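Local coordinates for protein D-3-phosphoglycerate dehydrogenase (Sulfolobus tokodaii, PDB 2EKL) that probably oxidises D-3-phosphoglycerate with NAD in amino-acid biosynthesis, as a member of the D-isomer specific 2-hydroxyacid dehydrogenases, at residues D12-I17 against V51-T56; E16-T21 against E297-N302. All coordinates share one frame; numbering follows the deposited sequence.

Interaction 1 (D12-I17 against V51-T56)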
ATOM      1  N   ASP A  12       8.848   8.643  31.886  1.00 27.50           N
ATOM      2  CA  ASP A  12       7.760   8.062  31.107  1.00 29.08           C
ATOM      3  C   ASP A  12       7.934   6.564  30.923  1.00 30.00           C
ATOM      4  O   ASP A  12       9.039   6.036  31.048  1.00 29.38           O
ATOM      5  CB  ASP A  12       7.689   8.721  29.727  1.00 29.18           C
ATOM      6  CG  ASP A  12       7.385  10.202  29.799  1.00 30.62           C
ATOM      7  OD1 ASP A  12       6.342  10.567  30.378  1.00 32.47           O
ATOM      8  OD2 ASP A  12       8.188  10.998  29.271  1.00 31.40           O
ATOM      9  N   PRO A  13       6.834   5.855  30.627  1.00 30.91           N
ATOM     10  CA  PRO A  13       6.905   4.405  30.421  1.00 31.14           C
ATOM     11  C   PRO A  13       7.778   4.139  29.196  1.00 31.32           C
ATOM     12  O   PRO A  13       7.454   4.585  28.099  1.00 32.58           O
ATOM     13  CB  PRO A  13       5.449   4.020  30.171  1.00 30.77           C
ATOM     14  CG  PRO A  13       4.678   5.060  30.938  1.00 31.47           C
ATOM     15  CD  PRO A  13       5.436   6.322  30.616  1.00 30.55           C
ATOM     16  N   ILE A  14       8.885   3.426  29.373  1.00 31.99           N
ATOM     17  CA  ILE A  14       9.764   3.144  28.243  1.00 31.78           C
ATOM     18  C   ILE A  14      10.156   1.676  28.147  1.00 31.17           C
ATOM     19  O   ILE A  14       9.895   0.890  29.059  1.00 30.33           O
ATOM     20  CB  ILE A  14      11.060   3.975  28.308  1.00 34.24           C
ATOM     21  CG1 ILE A  14      11.832   3.635  29.582  1.00 33.74           C
ATOM     22  CG2 ILE A  14      10.733   5.464  28.260  1.00 35.05           C
ATOM     23  CD1 ILE A  14      13.225   4.217  29.612  1.00 35.85           C
ATOM     24  N   ASP A  15      10.786   1.321  27.032  1.00 30.95           N
ATOM     25  CA  ASP A  15      11.230  -0.046  26.791  1.00 30.70           C
ATOM     26  C   ASP A  15      12.170  -0.459  27.913  1.00 30.11           C
ATOM     27  O   ASP A  15      13.099   0.271  28.254  1.00 29.11           O
ATOM     28  CB  ASP A  15      11.953  -0.134  25.448  1.00 32.24           C
ATOM     29  CG  ASP A  15      12.146  -1.564  24.983  1.00 34.68           C
ATOM     30  OD1 ASP A  15      12.789  -2.353  25.705  1.00 35.65           O
ATOM     31  OD2 ASP A  15      11.651  -1.899  23.888  1.00 37.20           O
ATOM     32  N   GLU A  16      11.928  -1.636  28.478  1.00 30.55           N
ATOM     33  CA  GLU A  16      12.735  -2.135  29.584  1.00 32.72           C
ATOM     34  C   GLU A  16      14.208  -2.346  29.238  1.00 31.13           C
ATOM     35  O   GLU A  16      15.050  -2.409  30.131  1.00 28.56           O
ATOM     36  CB  GLU A  16      12.137  -3.442  30.111  1.00 36.14           C
ATOM     37  CG  GLU A  16      12.604  -3.823  31.510  1.00 41.85           C
ATOM     38  CD  GLU A  16      12.196  -2.800  32.558  1.00 44.71           C
ATOM     39  OE1 GLU A  16      10.990  -2.484  32.644  1.00 45.71           O
ATOM     40  OE2 GLU A  16      13.078  -2.314  33.298  1.00 46.86           O
ATOM     41  N   ILE A  17      14.524  -2.449  27.951  1.00 30.09           N
ATOM     42  CA  ILE A  17      15.910  -2.657  27.541  1.00 29.44           C
ATOM     43  C   ILE A  17      16.828  -1.552  28.061  1.00 28.55           C
ATOM     44  O   ILE A  17      17.920  -1.827  28.563  1.00 27.78           O
ATOM     45  CB  ILE A  17      16.040  -2.733  26.000  1.00 31.19           C
ATOM     46  CG1 ILE A  17      17.501  -2.973  25.606  1.00 33.23           C
ATOM     47  CG2 ILE A  17      15.544  -1.443  25.368  1.00 31.77           C
ATOM     48  CD1 ILE A  17      18.089  -4.257  26.154  1.00 35.52           C
ATOM     49  N   VAL A  51      15.525  10.695  31.290  1.00 21.56           N
ATOM     50  CA  VAL A  51      15.086   9.967  30.103  1.00 22.44           C
ATOM     51  C   VAL A  51      13.592  10.214  29.956  1.00 21.75           C
ATOM     52  O   VAL A  51      12.825   9.967  30.883  1.00 22.00           O
ATOM     53  CB  VAL A  51      15.350   8.453  30.237  1.00 23.26           C
ATOM     54  CG1 VAL A  51      14.981   7.743  28.944  1.00 22.30           C
ATOM     55  CG2 VAL A  51      16.815   8.209  30.573  1.00 21.60           C
ATOM     56  N   VAL A  52      13.185  10.709  28.792  1.00 24.72           N
ATOM     57  CA  VAL A  52      11.778  11.017  28.584  1.00 24.71           C
ATOM     58  C   VAL A  52      11.252  10.468  27.256  1.00 27.58           C
ATOM     59  O   VAL A  52      12.046  10.047  26.396  1.00 26.35           O
ATOM     60  CB  VAL A  52      11.606  12.537  28.611  1.00 24.72           C
ATOM     61  CG1 VAL A  52      12.246  13.108  29.875  1.00 22.94           C
ATOM     62  CG2 VAL A  52      12.258  13.159  27.391  1.00 24.80           C
ATOM     63  N   ARG A  53       9.932  10.374  27.190  1.00 30.41           N
ATOM     64  CA  ARG A  53       9.535   9.962  25.895  1.00 34.76           C
ATOM     65  C   ARG A  53       8.854  11.142  25.278  1.00 36.04           C
ATOM     66  O   ARG A  53       9.458  12.030  24.690  1.00 37.36           O
ATOM     67  CB  ARG A  53       8.538   8.787  26.015  1.00 35.93           C
ATOM     68  CG  ARG A  53       9.032   7.540  25.275  1.00 39.43           C
ATOM     69  CD  ARG A  53       7.889   6.661  24.697  1.00 38.32           C
ATOM     70  NE  ARG A  53       6.685   6.675  25.551  1.00 37.98           N
ATOM     71  CZ  ARG A  53       5.600   5.993  25.155  1.00 38.21           C
ATOM     72  NH1 ARG A  53       5.537   5.425  23.950  1.00 39.12           N
ATOM     73  NH2 ARG A  53       4.661   5.740  26.053  1.00 38.34           N
ATOM     74  N   SER A  54       7.532  11.191  25.515  1.00 37.02           N
ATOM     75  CA  SER A  54       6.786  12.295  24.944  1.00 36.40           C
ATOM     76  C   SER A  54       5.682  13.225  25.933  1.00 36.16           C
ATOM     77  O   SER A  54       5.557  14.449  25.947  1.00 35.76           O
ATOM     78  CB  SER A  54       5.586  12.068  23.723  1.00 38.97           C
ATOM     79  OG  SER A  54       4.845  13.155  23.197  1.00 42.10           O
ATOM     80  N   ARG A  55       5.120  12.431  26.841  1.00 35.35           N
ATOM     81  CA  ARG A  55       4.293  12.957  27.923  1.00 34.80           C
ATOM     82  C   ARG A  55       4.999  14.055  28.716  1.00 34.84           C
ATOM     83  O   ARG A  55       4.402  15.083  29.033  1.00 34.68           O
ATOM     84  CB  ARG A  55       3.892  11.825  28.872  1.00 34.79           C
ATOM     85  CG  ARG A  55       2.843  12.211  29.905  1.00 35.04           C
ATOM     86  CD  ARG A  55       2.627  11.082  30.904  1.00 35.07           C
ATOM     87  NE  ARG A  55       3.777  10.909  31.789  1.00 34.27           N
ATOM     88  CZ  ARG A  55       3.975  11.603  32.907  1.00 35.69           C
ATOM     89  NH1 ARG A  55       3.095  12.521  33.285  1.00 33.90           N
ATOM     90  NH2 ARG A  55       5.056  11.383  33.645  1.00 32.68           N
ATOM     91  N   THR A  56       6.271  13.828  29.032  1.00 34.07           N
ATOM     92  CA  THR A  56       7.059  14.786  29.801  1.00 32.93           C
ATOM     93  C   THR A  56       7.703  15.855  28.925  1.00 33.97           C
ATOM     94  O   THR A  56       8.324  15.548  27.911  1.00 35.96           O
ATOM     95  CB  THR A  56       8.172  14.068  30.591  1.00 31.37           C
ATOM     96  OG1 THR A  56       7.579  13.132  31.500  1.00 29.26           O
ATOM     97  CG2 THR A  56       9.012  15.076  31.374  1.00 30.35           C
TER

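Interaction 2 (E16-T21 against E297-N302)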
ATOM      1  N   GLU A  16      11.928  -1.636  28.478  1.00 30.55           N
ATOM      2  CA  GLU A  16      12.735  -2.135  29.584  1.00 32.72           C
ATOM      3  C   GLU A  16      14.208  -2.346  29.238  1.00 31.13           C
ATOM      4  O   GLU A  16      15.050  -2.409  30.131  1.00 28.56           O
ATOM      5  CB  GLU A  16      12.137  -3.442  30.111  1.00 36.14           C
ATOM      6  CG  GLU A  16      12.604  -3.823  31.510  1.00 41.85           C
ATOM      7  CD  GLU A  16      12.196  -2.800  32.558  1.00 44.71           C
ATOM      8  OE1 GLU A  16      10.990  -2.484  32.644  1.00 45.71           O
ATOM      9  OE2 GLU A  16      13.078  -2.314  33.298  1.00 46.86           O
ATOM     10  N   ILE A  17      14.524  -2.449  27.951  1.00 30.09           N
ATOM     11  CA  ILE A  17      15.910  -2.657  27.541  1.00 29.44           C
ATOM     12  C   ILE A  17      16.828  -1.552  28.061  1.00 28.55           C
ATOM     13  O   ILE A  17      17.920  -1.827  28.563  1.00 27.78           O
ATOM     14  CB  ILE A  17      16.040  -2.733  26.000  1.00 31.19           C
ATOM     15  CG1 ILE A  17      17.501  -2.973  25.606  1.00 33.23           C
ATOM     16  CG2 ILE A  17      15.544  -1.443  25.368  1.00 31.77           C
ATOM     17  CD1 ILE A  17      18.089  -4.257  26.154  1.00 35.52           C
ATOM     18  N   LEU A  18      16.377  -0.305  27.953  1.00 26.90           N
ATOM     19  CA  LEU A  18      17.163   0.840  28.400  1.00 25.90           C
ATOM     20  C   LEU A  18      17.347   0.836  29.915  1.00 25.33           C
ATOM     21  O   LEU A  18      18.450   1.050  30.411  1.00 24.29           O
ATOM     22  CB  LEU A  18      16.493   2.146  27.952  1.00 26.62           C
ATOM     23  CG  LEU A  18      17.261   3.463  28.123  1.00 27.52           C
ATOM     24  CD1 LEU A  18      16.689   4.507  27.167  1.00 29.11           C
ATOM     25  CD2 LEU A  18      17.174   3.954  29.557  1.00 26.59           C
ATOM     26  N   ILE A  19      16.265   0.588  30.645  1.00 23.62           N
ATOM     27  CA  ILE A  19      16.328   0.562  32.099  1.00 24.49           C
ATOM     28  C   ILE A  19      17.231  -0.577  32.571  1.00 22.54           C
ATOM     29  O   ILE A  19      18.068  -0.394  33.455  1.00 22.93           O
ATOM     30  CB  ILE A  19      14.926   0.371  32.712  1.00 25.68           C
ATOM     31  CG1 ILE A  19      14.005   1.506  32.260  1.00 27.83           C
ATOM     32  CG2 ILE A  19      15.022   0.350  34.230  1.00 27.13           C
ATOM     33  CD1 ILE A  19      12.578   1.374  32.768  1.00 30.32           C
ATOM     34  N   LYS A  20      17.049  -1.750  31.976  1.00 22.14           N
ATOM     35  CA  LYS A  20      17.845  -2.924  32.327  1.00 22.66           C
ATOM     36  C   LYS A  20      19.328  -2.666  32.085  1.00 22.87           C
ATOM     37  O   LYS A  20      20.172  -3.014  32.911  1.00 22.07           O
ATOM     38  CB  LYS A  20      17.384  -4.129  31.501  1.00 23.61           C
ATOM     39  CG  LYS A  20      18.307  -5.341  31.566  1.00 24.82           C
ATOM     40  CD  LYS A  20      17.688  -6.539  30.853  1.00 24.82           C
ATOM     41  CE  LYS A  20      18.695  -7.669  30.677  1.00 27.77           C
ATOM     42  NZ  LYS A  20      19.258  -8.127  31.977  1.00 26.59           N
ATOM     43  N   THR A  21      19.638  -2.045  30.952  1.00 21.98           N
ATOM     44  CA  THR A  21      21.020  -1.749  30.596  1.00 21.94           C
ATOM     45  C   THR A  21      21.680  -0.820  31.613  1.00 22.91           C
ATOM     46  O   THR A  21      22.823  -1.042  32.015  1.00 23.81           O
ATOM     47  CB  THR A  21      21.092  -1.127  29.182  1.00 23.14           C
ATOM     48  OG1 THR A  21      20.598  -2.075  28.228  1.00 21.45           O
ATOM     49  CG2 THR A  21      22.526  -0.764  28.822  1.00 25.04           C
ATOM     50  N   GLU A 297      16.766   0.649  21.297  1.00 21.43           N
ATOM     51  CA  GLU A 297      18.176   0.268  21.198  1.00 22.38           C
ATOM     52  C   GLU A 297      19.092   1.438  20.872  1.00 22.59           C
ATOM     53  O   GLU A 297      20.163   1.582  21.462  1.00 21.06           O
ATOM     54  CB  GLU A 297      18.368  -0.813  20.133  1.00 24.12           C
ATOM     55  CG  GLU A 297      17.546  -2.068  20.359  1.00 29.78           C
ATOM     56  CD  GLU A 297      17.918  -3.176  19.396  1.00 31.90           C
ATOM     57  OE1 GLU A 297      18.082  -2.889  18.192  1.00 35.20           O
ATOM     58  OE2 GLU A 297      18.039  -4.336  19.841  1.00 36.24           O
ATOM     59  N   MET A 298      18.677   2.264  19.919  1.00 21.14           N
ATOM     60  CA  MET A 298      19.473   3.414  19.525  1.00 23.12           C
ATOM     61  C   MET A 298      19.562   4.445  20.639  1.00 22.29           C
ATOM     62  O   MET A 298      20.627   5.005  20.889  1.00 23.85           O
ATOM     63  CB  MET A 298      18.885   4.061  18.273  1.00 23.41           C
ATOM     64  CG  MET A 298      19.050   3.227  17.025  1.00 27.76           C
ATOM     65  SD  MET A 298      18.476   4.118  15.576  1.00 32.48           S
ATOM     66  CE  MET A 298      19.466   5.620  15.724  1.00 22.04           C
ATOM     67  N   THR A 299      18.441   4.700  21.305  1.00 21.36           N
ATOM     68  CA  THR A 299      18.436   5.669  22.389  1.00 20.98           C
ATOM     69  C   THR A 299      19.338   5.147  23.504  1.00 21.06           C
ATOM     70  O   THR A 299      20.088   5.907  24.115  1.00 19.59           O
ATOM     71  CB  THR A 299      17.008   5.904  22.926  1.00 20.97           C
ATOM     72  OG1 THR A 299      16.185   6.431  21.875  1.00 19.33           O
ATOM     73  CG2 THR A 299      17.028   6.902  24.085  1.00 22.35           C
ATOM     74  N   THR A 300      19.274   3.844  23.751  1.00 20.29           N
ATOM     75  CA  THR A 300      20.102   3.224  24.785  1.00 19.90           C
ATOM     76  C   THR A 300      21.582   3.299  24.411  1.00 21.01           C
ATOM     77  O   THR A 300      22.423   3.676  25.233  1.00 20.33           O
ATOM     78  CB  THR A 300      19.715   1.747  24.993  1.00 19.98           C
ATOM     79  OG1 THR A 300      18.354   1.676  25.430  1.00 19.09           O
ATOM     80  CG2 THR A 300      20.618   1.094  26.052  1.00 20.72           C
ATOM     81  N   GLN A 301      21.908   2.954  23.171  1.00 20.34           N
ATOM     82  CA  GLN A 301      23.300   2.993  22.745  1.00 22.93           C
ATOM     83  C   GLN A 301      23.865   4.410  22.706  1.00 22.01           C
ATOM     84  O   GLN A 301      25.019   4.634  23.089  1.00 21.05           O
ATOM     85  CB  GLN A 301      23.468   2.331  21.378  1.00 24.89           C
ATOM     86  CG  GLN A 301      24.930   2.109  21.017  1.00 31.10           C
ATOM     87  CD  GLN A 301      25.702   1.427  22.140  1.00 32.79           C
ATOM     88  OE1 GLN A 301      25.394   0.296  22.524  1.00 35.11           O
ATOM     89  NE2 GLN A 301      26.704   2.119  22.678  1.00 32.93           N
ATOM     90  N   ASN A 302      23.069   5.369  22.245  1.00 21.25           N
ATOM     91  CA  ASN A 302      23.538   6.749  22.193  1.00 21.17           C
ATOM     92  C   ASN A 302      23.713   7.305  23.601  1.00 21.25           C
ATOM     93  O   ASN A 302      24.608   8.116  23.852  1.00 20.90           O
ATOM     94  CB  ASN A 302      22.573   7.627  21.387  1.00 21.51           C
ATOM     95  CG  ASN A 302      22.654   7.355  19.895  1.00 22.58           C
ATOM     96  OD1 ASN A 302      23.676   6.877  19.402  1.00 23.12           O
ATOM     97  ND2 ASN A 302      21.588   7.674  19.166  1.00 21.02           N
TER

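Interaction 1 (D12-I17 against V51-T56)
One buried carboxylate, that of Asp-12, joins two loops at the C-terminal ends of neighbouring parallel strands, 7-10 and 49-52, by salt bridge and hydrogen bonds. With CG beside the backbone N and anti to the carbonyl carbon (chi1 -63°), the carboxylate enters the turn 53-56. OD2 takes the amide of Arg-53 on its anti side, 2.8 Å from Arg-53 N, through an almost straight bond (177°); a weak, long one comes from Thr-56 N. OD1 salt-bridges to Arg-55 NE at 2.9 Å, though the bond is bent and weak, the guanidinium plane standing 81° to the carboxylate. Arg-55 NH2 is held in turn by Thr-11 O and Ile-35 O. Thr-56 OG1 lies beside both carboxylate oxygens, but its stronger partner is Thr-11 OG1. With an alanine in place of Asp-12, the Arg-53 amide would probably lose its acceptor and the turn would be freer to shift. Beside this polar core, Ile-14 CG2 lies 4.0 Å from Arg-53 CG, and Ile-14 CD1 meets Val-51 CG1 at 4.0 Å, nearly at right angles. Tyr-31 OH bonds Ile-14 N, while Val-51 also touches Leu-18 of helix 16-24 and Ala-73 of strand 71-74.

Interaction 2 (E16-T21 against E297-N302)
Ile-17 and Thr-21 of helix 16-24 both touch Thr-300; behind them the Ile-17 carbonyl is gripped from opposite faces of its plane: Thr-21 N reaches Ile-17 O at 3.0 Å from one, Thr-21 OG1 reaches the same oxygen at 2.7 Å from the other, tilted 32° from the plane. That bond holds the Thr-21 hydroxyl beside its own backbone N (chi1 -62°) and turns the methyl outward, where Thr-21 CG2 and Thr-300 CG2 meet tip to tip at 3.8 Å. Thr-300 carries most of this contact, reaching Ile-17, Leu-18 and Thr-21. Its hydroxyl is bonded back to Ala-296 O within its own helix, and OG1 also presses against the flank of Leu-18, 3.2 Å from Leu-18 CB, as the two side chains run past each other in opposite directions. Farther along, Leu-18 CD1 touches Thr-299 CG2 at 3.9 Å, the Thr-299 hydroxyl being spent on Val-295 O. No hydrogen bond crosses between the two segments; they meet through van der Waals contacts. Their axes approach to 9.1 Å and run nearly parallel, 24° apart. Ile-17 also rests on Ala-296 and Thr-21 on Leu-304, extending the seam along helix 289-309, where Met-298 and Thr-299 pack on the loop residue Ala-97.

In the fold
From the N terminus, strand 7-10 leads into 12-17, where interaction 1 closes a loop over the 33 residues between its segments, at the end of strand 49-52, one of the inner strands of the five-stranded parallel sheet of order 2-1-3-4-5. Helix 16-24 follows at once, and from it interaction 2 spans almost the whole chain, through the seven-stranded NAD-binding domain, to helix 289-309. The two closures cross: interaction 1 starts just before interaction 2 and ends within its span. They also meet in space: Ile-14 CD1 packs on Ile-19 CG1 at 3.9 Å. Interaction 1 fixes loops at the strand ends of the first domain, and interaction 2 brings the C-terminal helix back beside that domain.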